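Local coordinates for protein carbohydrate binding family 6 (Clostridium thermocellum, PDB 5A8C) that probably releases terminal alpha-L-arabinofuranose units from arabinose-containing glycans, as a five-bladed beta-propeller hydrolase of glycoside hydrolase family 43, at residues A[107-116]-A[189-197]; A[233-241]-A[251-259]. All blocks are in the same frame, centred on the assembly; numbering follows the deposited sequence.

Contact 1: A[107-116]-A[189-197]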
ATOM      1  N   VAL A 107       2.728   9.620  -2.345  1.00  5.64           N
ATOM      2  CA  VAL A 107       2.828  10.828  -1.502  1.00  5.84           C
ATOM      3  C   VAL A 107       2.811  12.032  -2.443  1.00  5.92           C
ATOM      4  O   VAL A 107       3.495  12.053  -3.460  1.00  6.88           O
ATOM      5  CB  VAL A 107       4.124  10.831  -0.657  1.00  7.03           C
ATOM      6  CG1 VAL A 107       4.196  12.081   0.180  1.00  8.01           C
ATOM      7  CG2 VAL A 107       4.177   9.615   0.220  1.00  8.55           C
ATOM      8  N   TYR A 108       2.051  13.069  -2.032  1.00  6.20           N
ATOM      9  CA  TYR A 108       2.070  14.388  -2.680  1.00  6.67           C
ATOM     10  C   TYR A 108       2.892  15.340  -1.797  1.00  7.05           C
ATOM     11  O   TYR A 108       2.528  15.554  -0.652  1.00  8.13           O
ATOM     12  CB  TYR A 108       0.642  14.877  -2.876  1.00  7.55           C
ATOM     13  CG  TYR A 108       0.495  16.273  -3.434  1.00  8.40           C
ATOM     14  CD1 TYR A 108       1.066  16.642  -4.646  1.00  8.70           C
ATOM     15  CD2 TYR A 108      -0.245  17.251  -2.758  1.00 10.05           C
ATOM     16  CE1 TYR A 108       0.908  17.916  -5.186  1.00  9.86           C
ATOM     17  CE2 TYR A 108      -0.386  18.520  -3.288  1.00 10.43           C
ATOM     18  CZ  TYR A 108       0.186  18.853  -4.491  1.00 10.14           C
ATOM     19  OH  TYR A 108       0.024  20.135  -4.966  1.00 12.24           O
ATOM     20  N   ARG A 109       4.023  15.798  -2.333  1.00  7.20           N
ATOM     21  CA  ARG A 109       4.902  16.693  -1.547  1.00  7.07           C
ATOM     22  C   ARG A 109       5.623  17.579  -2.512  1.00  7.99           C
ATOM     23  O   ARG A 109       5.947  17.137  -3.632  1.00  8.79           O
ATOM     24  CB  ARG A 109       5.916  15.883  -0.726  1.00  7.04           C
ATOM     25  CG  ARG A 109       6.614  16.723   0.341  1.00  7.40           C
ATOM     26  CD  ARG A 109       7.599  15.972   1.151  1.00  6.89           C
ATOM     27  NE  ARG A 109       8.027  16.785   2.275  1.00  8.06           N
ATOM     28  CZ  ARG A 109       8.900  16.413   3.203  1.00  8.01           C
ATOM     29  NH1 ARG A 109       9.479  15.249   3.149  1.00  7.09           N
ATOM     30  NH2 ARG A 109       9.186  17.253   4.185  1.00 11.72           N
ATOM     31  N   ASN A 110       5.934  18.813  -2.137  1.00 10.10           N
ATOM     32  CA  ASN A 110       6.728  19.668  -3.038  1.00 12.48           C
ATOM     33  C   ASN A 110       6.022  19.899  -4.345  1.00 11.23           C
ATOM     34  O   ASN A 110       6.691  20.171  -5.334  1.00 13.55           O
ATOM     35  CB  ASN A 110       8.155  19.076  -3.336  1.00 13.77           C
ATOM     36  CG  ASN A 110       8.895  18.591  -2.088  1.00 14.78           C
ATOM     37  OD1 ASN A 110       8.861  19.298  -1.059  1.00 15.88           O
ATOM     38  ND2 ASN A 110       9.567  17.402  -2.172  1.00 14.38           N
ATOM     39  N   ASN A 111       4.707  19.815  -4.362  1.00 10.46           N
ATOM     40  CA  ASN A 111       3.926  19.926  -5.567  1.00 11.28           C
ATOM     41  C   ASN A 111       4.334  18.889  -6.631  1.00 10.68           C
ATOM     42  O   ASN A 111       4.144  19.106  -7.844  1.00 12.27           O
ATOM     43  CB  ASN A 111       3.955  21.318  -6.160  1.00 12.42           C
ATOM     44  CG  ASN A 111       2.812  21.588  -7.089  1.00 12.25           C
ATOM     45  OD1 ASN A 111       1.687  21.108  -6.896  1.00 13.20           O
ATOM     46  ND2 ASN A 111       3.080  22.368  -8.073  1.00 12.75           N
ATOM     47  N   LYS A 112       4.759  17.723  -6.176  1.00  9.44           N
ATOM     48  CA  LYS A 112       5.122  16.585  -7.015  1.00  8.39           C
ATOM     49  C   LYS A 112       4.518  15.339  -6.392  1.00  6.73           C
ATOM     50  O   LYS A 112       4.071  15.328  -5.236  1.00  7.61           O
ATOM     51  CB  LYS A 112       6.650  16.426  -7.152  1.00 10.16           C
ATOM     52  CG  LYS A 112       7.291  17.586  -7.897  1.00 13.66           C
ATOM     53  CD  LYS A 112       8.824  17.489  -7.996  1.00 18.56           C
ATOM     54  CE  LYS A 112       9.384  18.881  -8.261  1.00 25.17           C
ATOM     55  NZ  LYS A 112       9.181  19.756  -7.080  1.00 29.18           N
ATOM     56  N   PHE A 113       4.523  14.267  -7.169  1.00  6.38           N
ATOM     57  CA  PHE A 113       3.989  12.989  -6.770  1.00  6.08           C
ATOM     58  C   PHE A 113       5.122  11.963  -6.756  1.00  6.10           C
ATOM     59  O   PHE A 113       5.864  11.836  -7.729  1.00  7.07           O
ATOM     60  CB  PHE A 113       2.893  12.538  -7.747  1.00  6.71           C
ATOM     61  CG  PHE A 113       1.710  13.489  -7.744  1.00  7.22           C
ATOM     62  CD1 PHE A 113       1.762  14.635  -8.512  1.00  8.18           C
ATOM     63  CD2 PHE A 113       0.668  13.278  -6.897  1.00  8.26           C
ATOM     64  CE1 PHE A 113       0.738  15.581  -8.447  1.00  9.81           C
ATOM     65  CE2 PHE A 113      -0.385  14.217  -6.837  1.00  9.86           C
ATOM     66  CZ  PHE A 113      -0.303  15.373  -7.613  1.00  9.41           C
ATOM     67  N   TYR A 114       5.225  11.272  -5.620  1.00  5.77           N
ATOM     68  CA  TYR A 114       6.271  10.283  -5.391  1.00  5.82           C
ATOM     69  C   TYR A 114       5.603   8.942  -5.198  1.00  5.66           C
ATOM     70  O   TYR A 114       4.742   8.785  -4.312  1.00  6.26           O
ATOM     71  CB  TYR A 114       7.096  10.652  -4.126  1.00  6.44           C
ATOM     72  CG  TYR A 114       7.756  11.978  -4.299  1.00  6.46           C
ATOM     73  CD1 TYR A 114       9.002  12.073  -4.929  1.00  6.91           C
ATOM     74  CD2 TYR A 114       7.161  13.163  -3.870  1.00  6.93           C
ATOM     75  CE1 TYR A 114       9.585  13.294  -5.167  1.00  7.89           C
ATOM     76  CE2 TYR A 114       7.758  14.389  -4.092  1.00  7.98           C
ATOM     77  CZ  TYR A 114       8.995  14.447  -4.707  1.00  7.97           C
ATOM     78  OH  TYR A 114       9.562  15.689  -4.863  1.00 10.99           O
ATOM     79  N   LEU A 115       5.941   7.999  -6.066  1.00  6.02           N
ATOM     80  CA  LEU A 115       5.338   6.683  -6.144  1.00  5.99           C
ATOM     81  C   LEU A 115       6.424   5.656  -5.844  1.00  5.87           C
ATOM     82  O   LEU A 115       7.295   5.424  -6.661  1.00  7.33           O
ATOM     83  CB  LEU A 115       4.765   6.518  -7.551  1.00  7.27           C
ATOM     84  CG  LEU A 115       3.968   5.270  -7.836  1.00  7.69           C
ATOM     85  CD1 LEU A 115       2.656   5.260  -7.039  1.00  9.05           C
ATOM     86  CD2 LEU A 115       3.615   5.204  -9.340  1.00 10.09           C
ATOM     87  N   TYR A 116       6.354   5.080  -4.664  1.00  5.52           N
ATOM     88  CA  TYR A 116       7.351   4.087  -4.226  1.00  5.54           C
ATOM     89  C   TYR A 116       6.847   2.710  -4.576  1.00  5.42           C
ATOM     90  O   TYR A 116       5.620   2.489  -4.592  1.00  6.72           O
ATOM     91  CB  TYR A 116       7.602   4.223  -2.702  1.00  5.60           C
ATOM     92  CG  TYR A 116       8.052   5.596  -2.346  1.00  5.71           C
ATOM     93  CD1 TYR A 116       7.151   6.607  -2.057  1.00  5.50           C
ATOM     94  CD2 TYR A 116       9.420   5.895  -2.283  1.00  5.96           C
ATOM     95  CE1 TYR A 116       7.560   7.907  -1.788  1.00  5.71           C
ATOM     96  CE2 TYR A 116       9.835   7.183  -1.988  1.00  6.20           C
ATOM     97  CZ  TYR A 116       8.932   8.179  -1.750  1.00  5.78           C
ATOM     98  OH  TYR A 116       9.304   9.464  -1.501  1.00  6.37           O
ATOM     99  N   LYS A 189      14.373   7.184   7.514  1.00  7.10           N
ATOM    100  CA  LYS A 189      14.081   8.539   7.093  1.00  6.75           C
ATOM    101  C   LYS A 189      14.396   8.770   5.639  1.00  6.65           C
ATOM    102  O   LYS A 189      15.384   8.278   5.111  1.00  7.32           O
ATOM    103  CB  LYS A 189      14.884   9.520   7.965  1.00  7.49           C
ATOM    104  CG  LYS A 189      14.433   9.521   9.373  1.00  8.98           C
ATOM    105  CD  LYS A 189      15.227  10.525  10.231  1.00 11.29           C
ATOM    106  CE  LYS A 189      16.745  10.296  10.333  1.00 15.28           C
ATOM    107  NZ  LYS A 189      17.131   9.008  10.989  1.00 18.25           N
ATOM    108  N   LEU A 190      13.520   9.549   4.975  1.00  6.21           N
ATOM    109  CA  LEU A 190      13.790  10.078   3.645  1.00  6.39           C
ATOM    110  C   LEU A 190      14.116  11.541   3.721  1.00  6.53           C
ATOM    111  O   LEU A 190      13.581  12.274   4.561  1.00  7.54           O
ATOM    112  CB  LEU A 190      12.598   9.867   2.702  1.00  6.90           C
ATOM    113  CG  LEU A 190      12.074   8.435   2.551  1.00  7.40           C
ATOM    114  CD1 LEU A 190      10.975   8.407   1.527  1.00  8.93           C
ATOM    115  CD2 LEU A 190      13.174   7.465   2.245  1.00  8.07           C
ATOM    116  N   GLY A 191      14.977  12.004   2.814  1.00  6.74           N
ATOM    117  CA  GLY A 191      15.214  13.416   2.700  1.00  7.30           C
ATOM    118  C   GLY A 191      13.991  14.170   2.230  1.00  6.73           C
ATOM    119  O   GLY A 191      13.038  13.593   1.665  1.00  7.13           O
ATOM    120  N   ASN A 192      14.025  15.495   2.398  1.00  7.17           N
ATOM    121  CA  ASN A 192      12.886  16.315   1.974  1.00  7.50           C
ATOM    122  C   ASN A 192      12.656  16.212   0.460  1.00  7.58           C
ATOM    123  O   ASN A 192      11.523  16.430   0.027  1.00  8.67           O
ATOM    124  CB  ASN A 192      13.062  17.771   2.369  1.00  8.60           C
ATOM    125  CG  ASN A 192      12.899  18.005   3.886  1.00  9.06           C
ATOM    126  OD1 ASN A 192      12.502  17.105   4.636  1.00  9.88           O
ATOM    127  ND2 ASN A 192      13.186  19.203   4.314  1.00 11.58           N
ATOM    128  N   ASP A 193      13.678  15.870  -0.327  1.00  7.94           N
ATOM    129  CA  ASP A 193      13.501  15.666  -1.765  1.00  8.52           C
ATOM    130  C   ASP A 193      12.827  14.362  -2.097  1.00  7.49           C
ATOM    131  O   ASP A 193      12.515  14.143  -3.285  1.00  8.17           O
ATOM    132  CB  ASP A 193      14.823  15.812  -2.510  1.00 10.04           C
ATOM    133  CG  ASP A 193      15.896  14.718  -2.229  1.00 10.30           C
ATOM    134  OD1 ASP A 193      15.579  13.641  -1.684  1.00 10.04           O
ATOM    135  OD2 ASP A 193      17.060  14.947  -2.677  1.00 13.62           O
ATOM    136  N   MET A 194      12.581  13.489  -1.126  1.00  6.76           N
ATOM    137  CA  MET A 194      11.797  12.289  -1.256  1.00  6.33           C
ATOM    138  C   MET A 194      12.405  11.209  -2.139  1.00  6.76           C
ATOM    139  O   MET A 194      11.815  10.146  -2.351  1.00  7.31           O
ATOM    140  CB  MET A 194      10.372  12.600  -1.692  1.00  6.89           C
ATOM    141  CG  MET A 194       9.654  13.474  -0.691  1.00  6.84           C
ATOM    142  SD  MET A 194       9.425  12.697   0.938  1.00  7.28           S
ATOM    143  CE  MET A 194       7.916  11.763   0.636  1.00  8.82           C
ATOM    144  N   ILE A 195      13.670  11.408  -2.561  1.00  7.00           N
ATOM    145  CA  ILE A 195      14.372  10.490  -3.478  1.00  7.25           C
ATOM    146  C   ILE A 195      15.736  10.103  -2.923  1.00  7.75           C
ATOM    147  O   ILE A 195      16.578   9.614  -3.666  1.00  8.80           O
ATOM    148  CB  ILE A 195      14.465  11.070  -4.910  1.00  8.04           C
ATOM    149  CG1 ILE A 195      15.281  12.374  -4.932  1.00  9.24           C
ATOM    150  CG2 ILE A 195      13.090  11.249  -5.502  1.00  8.17           C
ATOM    151  CD1 ILE A 195      15.671  12.772  -6.329  1.00 11.55           C
ATOM    152  N   SER A 196      15.912  10.253  -1.595  1.00  7.48           N
ATOM    153  CA  SER A 196      17.132   9.945  -0.898  1.00  7.68           C
ATOM    154  C   SER A 196      16.767   9.485   0.483  1.00  7.66           C
ATOM    155  O   SER A 196      15.698   9.841   0.998  1.00  7.90           O
ATOM    156  CB  SER A 196      17.992  11.206  -0.842  1.00  9.88           C
ATOM    157  OG  SER A 196      17.351  12.274  -0.158  1.00 10.99           O
ATOM    158  N   THR A 197      17.662   8.713   1.095  1.00  8.24           N
ATOM    159  CA  THR A 197      17.530   8.336   2.477  1.00  8.29           C
ATOM    160  C   THR A 197      18.457   9.178   3.351  1.00  9.06           C
ATOM    161  O   THR A 197      19.427   9.720   2.859  1.00 11.62           O
ATOM    162  CB  THR A 197      17.796   6.837   2.667  1.00  9.68           C
ATOM    163  OG1 THR A 197      19.105   6.524   2.232  1.00 11.87           O
ATOM    164  CG2 THR A 197      16.820   5.948   1.916  1.00 10.53           C
TER
HETATM  165  O   HOH W   1      11.778  14.382   4.844  1.00  6.93           O
HETATM  166  O   HOH W   2      10.380  19.424   1.102  1.00 16.25           O
HETATM  167  O   HOH W   3      12.139  15.309  -5.744  1.00 13.69           O
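The hairpin of strands 107-109 and 112-116 meets the type I turn Gly191 to Met194 at its side, Tyr114 facing Met194 at 7.2 Å between CA atoms, and no backbone hydrogen bond joins the two segments. Met194 carries the contact. Its CB sits over the centre of the Tyr114 ring, 3.5 Å from the centroid and 9° off the ring normal, a CH-pi contact. Its chain then bends twice, at chi2 and at chi3. The bends carry SD past the Arg109 side chain and bring CE to Val107 CG1 at 3.8 Å. The Met194 carbonyl is also used. Tyr116 OH donates to Met194 O over 2.7 Å, in the carbonyl plane and on a lone pair. Leu190 CD1 touches the same hydroxyl.

Arg109 reaches across with an extended chain, CG anti to the backbone N (chi1 -166°). Its NH1 meets Met194 SD at 3.4 Å in a weak bond at the guanidinium edge. NH2 makes another weak bond to Asn192 OD1, and the amide and guanidinium planes lie 59° apart. The stronger partner of NH2 is Gly171 O. A water accepts from NH1 and lies within hydrogen-bonding distance of Leu190 O and Asn192 OD1.

At the hairpin turn, Asn110 ND2 uses both of its N-H groups. One goes to Asn192 O at 3.1 Å, the other to Tyr114 OH at 3.2 Å, and both partners lie near the amide plane. The two bonds fix the rotation of the Asn110 amide. A water also bridges Tyr114 OH and Asp193 O. Within its own segment, Asp193 OD1 accepts from Ile195 N, forming an Asx turn. The turn after strand 185-190 thus packs on the hairpin of the preceding sheet, consistent with the contact between consecutive blades of the five-bladed beta-propeller.

Contact 2: A[233-241]-A[251-259]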
ATOM      1  N   GLY A 233      -5.166 -18.370  11.228  1.00 14.02           N
ATOM      2  CA  GLY A 233      -6.202 -18.147  10.268  1.00 13.57           C
ATOM      3  C   GLY A 233      -5.657 -17.284   9.159  1.00 11.97           C
ATOM      4  O   GLY A 233      -4.468 -17.150   8.945  1.00 15.50           O
ATOM      5  N   ALA A 234      -6.541 -16.766   8.370  1.00 10.45           N
ATOM      6  CA  ALA A 234      -6.142 -16.010   7.194  1.00  9.24           C
ATOM      7  C   ALA A 234      -5.694 -14.595   7.554  1.00  8.54           C
ATOM      8  O   ALA A 234      -6.087 -14.029   8.578  1.00 10.21           O
ATOM      9  CB  ALA A 234      -7.280 -15.996   6.210  1.00 10.90           C
ATOM     10  N   SER A 235      -4.892 -13.990   6.686  1.00  7.34           N
ATOM     11  CA  SER A 235      -4.349 -12.668   6.907  1.00  6.56           C
ATOM     12  C   SER A 235      -5.451 -11.619   7.127  1.00  5.68           C
ATOM     13  O   SER A 235      -6.417 -11.545   6.355  1.00  6.65           O
ATOM     14  CB  SER A 235      -3.525 -12.280   5.694  1.00  6.57           C
ATOM     15  OG  SER A 235      -2.970 -10.979   5.796  1.00  6.88           O
ATOM     16  N   LYS A 236      -5.263 -10.795   8.143  1.00  6.10           N
ATOM     17  CA  LYS A 236      -6.139  -9.666   8.461  1.00  5.68           C
ATOM     18  C   LYS A 236      -5.337  -8.389   8.425  1.00  5.68           C
ATOM     19  O   LYS A 236      -4.102  -8.425   8.644  1.00  6.71           O
ATOM     20  CB  LYS A 236      -6.854  -9.859   9.776  1.00  6.43           C
ATOM     21  CG  LYS A 236      -7.774 -11.063   9.823  1.00  7.22           C
ATOM     22  CD  LYS A 236      -8.580 -11.215  11.071  1.00  8.60           C
ATOM     23  CE  LYS A 236      -9.496 -12.430  11.042  1.00 11.11           C
ATOM     24  NZ  LYS A 236     -10.284 -12.585  12.293  1.00 14.06           N
ATOM     25  N   ILE A 237      -5.987  -7.263   8.274  1.00  5.43           N
ATOM     26  CA  ILE A 237      -5.350  -5.961   8.442  1.00  5.61           C
ATOM     27  C   ILE A 237      -5.475  -5.603   9.920  1.00  5.47           C
ATOM     28  O   ILE A 237      -6.594  -5.474  10.436  1.00  6.46           O
ATOM     29  CB  ILE A 237      -5.962  -4.879   7.555  1.00  5.88           C
ATOM     30  CG1 ILE A 237      -6.024  -5.282   6.097  1.00  6.62           C
ATOM     31  CG2 ILE A 237      -5.202  -3.567   7.766  1.00  6.77           C
ATOM     32  CD1 ILE A 237      -4.699  -5.734   5.468  1.00  7.00           C
ATOM     33  N   GLU A 238      -4.331  -5.508  10.577  1.00  5.96           N
ATOM     34  CA  GLU A 238      -4.256  -5.268  12.015  1.00  6.12           C
ATOM     35  C   GLU A 238      -3.437  -4.026  12.259  1.00  5.91           C
ATOM     36  O   GLU A 238      -2.891  -3.428  11.332  1.00  6.08           O
ATOM     37  CB  GLU A 238      -3.726  -6.498  12.732  1.00  7.50           C
ATOM     38  CG  GLU A 238      -4.464  -7.762  12.260  1.00  8.07           C
ATOM     39  CD  GLU A 238      -4.272  -9.016  13.083  1.00  8.54           C
ATOM     40  OE1 GLU A 238      -4.130  -8.915  14.325  1.00 10.58           O
ATOM     41  OE2 GLU A 238      -4.314 -10.104  12.518  1.00  9.49           O
ATOM     42  N   TYR A 239      -3.395  -3.551  13.524  1.00  6.23           N
ATOM     43  CA  TYR A 239      -2.720  -2.288  13.760  1.00  6.40           C
ATOM     44  C   TYR A 239      -2.282  -2.121  15.202  1.00  6.66           C
ATOM     45  O   TYR A 239      -2.751  -2.782  16.128  1.00  6.97           O
ATOM     46  CB  TYR A 239      -3.581  -1.082  13.320  1.00  6.50           C
ATOM     47  CG  TYR A 239      -4.689  -0.691  14.280  1.00  6.84           C
ATOM     48  CD1 TYR A 239      -5.761  -1.561  14.532  1.00  7.62           C
ATOM     49  CD2 TYR A 239      -4.681   0.511  14.941  1.00  6.91           C
ATOM     50  CE1 TYR A 239      -6.755  -1.222  15.413  1.00  7.84           C
ATOM     51  CE2 TYR A 239      -5.682   0.870  15.836  1.00  7.86           C
ATOM     52  CZ  TYR A 239      -6.738   0.001  16.034  1.00  7.69           C
ATOM     53  OH  TYR A 239      -7.692   0.358  16.964  1.00  8.98           O
ATOM     54  N   MET A 240      -1.371  -1.149  15.318  1.00  6.85           N
ATOM     55  CA  MET A 240      -0.820  -0.668  16.576  1.00  6.93           C
ATOM     56  C   MET A 240      -0.909   0.840  16.629  1.00  6.43           C
ATOM     57  O   MET A 240      -0.940   1.492  15.575  1.00  7.12           O
ATOM     58  CB  MET A 240       0.642  -1.062  16.730  1.00  7.83           C
ATOM     59  CG  MET A 240       0.985  -2.505  16.452  1.00  8.81           C
ATOM     60  SD  MET A 240       2.693  -2.935  16.839  1.00 10.11           S
ATOM     61  CE  MET A 240       3.610  -1.976  15.754  1.00 10.96           C
ATOM     62  N   MET A 241      -0.862   1.414  17.824  1.00  6.74           N
ATOM     63  CA  MET A 241      -0.855   2.858  18.015  1.00  6.97           C
ATOM     64  C   MET A 241       0.312   3.271  18.881  1.00  7.29           C
ATOM     65  O   MET A 241       0.730   2.521  19.790  1.00  8.04           O
ATOM     66  CB  MET A 241      -2.148   3.339  18.687  1.00  8.07           C
ATOM     67  CG  MET A 241      -3.355   3.230  17.782  1.00  8.35           C
ATOM     68  SD  MET A 241      -4.934   3.513  18.609  1.00  9.56           S
ATOM     69  CE  MET A 241      -4.800   5.247  18.938  1.00 10.73           C
ATOM     70  N   TYR A 251      -0.220  -2.991  20.277  1.00  8.93           N
ATOM     71  CA  TYR A 251      -1.248  -3.639  19.414  1.00  8.43           C
ATOM     72  C   TYR A 251      -2.621  -3.270  19.894  1.00  7.97           C
ATOM     73  O   TYR A 251      -2.929  -3.297  21.101  1.00  9.17           O
ATOM     74  CB  TYR A 251      -1.039  -5.160  19.504  1.00  9.25           C
ATOM     75  CG  TYR A 251      -2.053  -5.921  18.711  1.00  8.92           C
ATOM     76  CD1 TYR A 251      -1.901  -6.119  17.363  1.00  9.12           C
ATOM     77  CD2 TYR A 251      -3.210  -6.410  19.330  1.00  9.40           C
ATOM     78  CE1 TYR A 251      -2.861  -6.802  16.633  1.00  9.41           C
ATOM     79  CE2 TYR A 251      -4.184  -7.104  18.626  1.00 10.01           C
ATOM     80  CZ  TYR A 251      -4.012  -7.288  17.278  1.00  9.27           C
ATOM     81  OH  TYR A 251      -4.994  -7.944  16.572  1.00 10.68           O
ATOM     82  N   LYS A 252      -3.521  -2.984  18.930  1.00  7.77           N
ATOM     83  CA  LYS A 252      -4.877  -2.556  19.210  1.00  7.94           C
ATOM     84  C   LYS A 252      -5.984  -3.398  18.578  1.00  8.35           C
ATOM     85  O   LYS A 252      -7.119  -3.277  19.032  1.00  9.80           O
ATOM     86  CB  LYS A 252      -5.075  -1.117  18.827  1.00  8.53           C
ATOM     87  CG  LYS A 252      -4.190  -0.137  19.556  1.00  9.07           C
ATOM     88  CD  LYS A 252      -4.429  -0.073  21.044  1.00 10.01           C
ATOM     89  CE  LYS A 252      -3.510   0.932  21.708  1.00 12.58           C
ATOM     90  NZ  LYS A 252      -3.634   0.930  23.181  1.00 13.68           N
ATOM     91  N   GLY A 253      -5.682  -4.244  17.614  1.00  8.32           N
ATOM     92  CA  GLY A 253      -6.705  -5.118  17.034  1.00  8.59           C
ATOM     93  C   GLY A 253      -6.731  -5.132  15.551  1.00  7.37           C
ATOM     94  O   GLY A 253      -5.759  -4.844  14.850  1.00  7.66           O
ATOM     95  N   VAL A 254      -7.910  -5.480  15.023  1.00  7.90           N
ATOM     96  CA  VAL A 254      -8.182  -5.700  13.606  1.00  7.39           C
ATOM     97  C   VAL A 254      -8.940  -4.527  13.012  1.00  7.31           C
ATOM     98  O   VAL A 254      -9.979  -4.121  13.515  1.00  9.49           O
ATOM     99  CB  VAL A 254      -9.005  -7.010  13.426  1.00  7.76           C
ATOM    100  CG1 VAL A 254      -9.454  -7.165  11.990  1.00  7.73           C
ATOM    101  CG2 VAL A 254      -8.181  -8.220  13.874  1.00  8.77           C
ATOM    102  N   ILE A 255      -8.413  -4.003  11.918  1.00  7.08           N
ATOM    103  CA  ILE A 255      -9.108  -3.026  11.082  1.00  7.89           C
ATOM    104  C   ILE A 255      -9.996  -3.681  10.047  1.00  6.79           C
ATOM    105  O   ILE A 255     -11.141  -3.274   9.842  1.00  8.37           O
ATOM    106  CB  ILE A 255      -8.116  -2.087  10.388  1.00  8.16           C
ATOM    107  CG1 ILE A 255      -7.325  -1.290  11.429  1.00  9.47           C
ATOM    108  CG2 ILE A 255      -8.864  -1.175   9.406  1.00  9.41           C
ATOM    109  CD1 ILE A 255      -6.266  -0.387  10.854  1.00 10.65           C
ATOM    110  N   LEU A 256      -9.493  -4.693   9.356  1.00  6.24           N
ATOM    111  CA  LEU A 256     -10.201  -5.311   8.226  1.00  6.64           C
ATOM    112  C   LEU A 256      -9.996  -6.811   8.281  1.00  6.40           C
ATOM    113  O   LEU A 256      -8.848  -7.256   8.285  1.00  7.44           O
ATOM    114  CB  LEU A 256      -9.716  -4.762   6.910  1.00  7.22           C
ATOM    115  CG  LEU A 256     -10.540  -5.169   5.686  1.00  8.29           C
ATOM    116  CD1 LEU A 256     -11.873  -4.429   5.612  1.00  9.92           C
ATOM    117  CD2 LEU A 256      -9.725  -4.934   4.419  1.00  9.43           C
ATOM    118  N   PRO A 257     -11.044  -7.599   8.421  1.00  6.25           N
ATOM    119  CA  PRO A 257     -10.908  -9.052   8.332  1.00  6.36           C
ATOM    120  C   PRO A 257     -10.689  -9.480   6.877  1.00  5.96           C
ATOM    121  O   PRO A 257     -10.459  -8.640   6.019  1.00  6.73           O
ATOM    122  CB  PRO A 257     -12.258  -9.535   8.886  1.00  7.85           C
ATOM    123  CG  PRO A 257     -13.201  -8.535   8.361  1.00  8.38           C
ATOM    124  CD  PRO A 257     -12.489  -7.215   8.402  1.00  7.57           C
ATOM    125  N   GLN A 258     -10.736 -10.784   6.614  1.00  6.56           N
ATOM    126  CA  GLN A 258     -10.794 -11.186   5.185  1.00  6.48           C
ATOM    127  C   GLN A 258     -12.051 -10.592   4.566  1.00  6.72           C
ATOM    128  O   GLN A 258     -13.141 -10.800   5.088  1.00  8.15           O
ATOM    129  CB  GLN A 258     -10.860 -12.696   5.055  1.00  6.41           C
ATOM    130  CG  GLN A 258      -9.511 -13.364   5.208  1.00  6.40           C
ATOM    131  CD  GLN A 258      -8.670 -13.265   3.960  1.00  6.40           C
ATOM    132  OE1 GLN A 258      -9.166 -13.530   2.858  1.00  7.47           O
ATOM    133  NE2 GLN A 258      -7.403 -12.959   4.098  1.00  6.88           N
ATOM    134  N   PRO A 259     -11.902  -9.889   3.455  1.00  6.76           N
ATOM    135  CA  PRO A 259     -13.109  -9.430   2.731  1.00  7.94           C
ATOM    136  C   PRO A 259     -13.849 -10.596   2.129  1.00  7.26           C
ATOM    137  O   PRO A 259     -13.271 -11.684   1.949  1.00  8.02           O
ATOM    138  CB  PRO A 259     -12.543  -8.546   1.638  1.00 10.23           C
ATOM    139  CG  PRO A 259     -11.181  -8.650   1.670  1.00 11.92           C
ATOM    140  CD  PRO A 259     -10.678  -9.495   2.754  1.00  7.73           C
TER
HETATM  141  O   HOH W   4      -9.064  -1.613  18.080  1.00 15.34           O
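Strands 237-241 and 251-254 run antiparallel, 157° between their directions and 4.5 Å apart at closest approach, and two classic beta bulges interrupt their pairing. At one bulge Lys252 and Gly253 both face Tyr239. Lys252 N donates to Tyr239 O, and Gly253 O accepts from Tyr239 N. At the other, Ile255 and Leu256 face Ile237. Ile237 O takes both their amides, Ile255 N at 2.8 Å and Leu256 N at 3.2 Å, from the same face of its carbonyl plane.

The Tyr239 ring leans over the neighbouring strand. Its chi1 of 78° sets CG between the backbone N and the carbonyl carbon. Lys252 CB lies over one ring face, offset toward the rim, in a CH-pi contact 3.8 Å from the centroid. Ile255 CG1 reaches Tyr239 CD1 at 3.5 Å, the two side chains crossing near a right angle. The Tyr239 hydroxyl bonds to Ile314 N, and a water links it to Lys252 O. Ile237 and Leu256 lie side by side, their CB atoms 3.8 Å apart.

Glu238 and Tyr251 meet on the other face of the sheet. Tyr251 OH donates to Glu238 OE1 over 2.6 Å, on the anti side of the carboxylate. Ring and carboxylate planes are 66° apart. Val254 CG2 packs against the Glu238 stem. Beyond the strands, the bent chain of Gln258 lets NE2 donate to Ser235 O at 2.8 Å, on a lone pair. Asn265 O and Asn262 ND2 take the rest of this amide.

Glu238 is buried, yet its carboxylate has several partners. Arg208 forms a salt bridge to OE1, and Ser228 OG bonds to OE2. These neighbours would probably stabilise an anion. Tyr251 OH, from the edge strand, helps them hold the carboxylate in place.

After the four-stranded sheet of 36-90, the chain forms the three-stranded sheet that holds hairpin 107-116. It then passes through strands 164-167 and 173-178 before segment 189-197 closes contact 1, a loop of 72 intervening residues. That contact joins two different sheets. Contact 2 opens later and closes a loop of only nine residues, pairing the last two strands of the sheet formed by 212-218, 221-228, 237-242 and 250-256. The contacts therefore follow in series and neither nest nor cross. The centres of contact 1 and contact 2 are about 28 Å apart, on opposite sides of the chain's centre. Contact 1 ties sheet to sheet, whereas contact 2 completes the edge of one sheet.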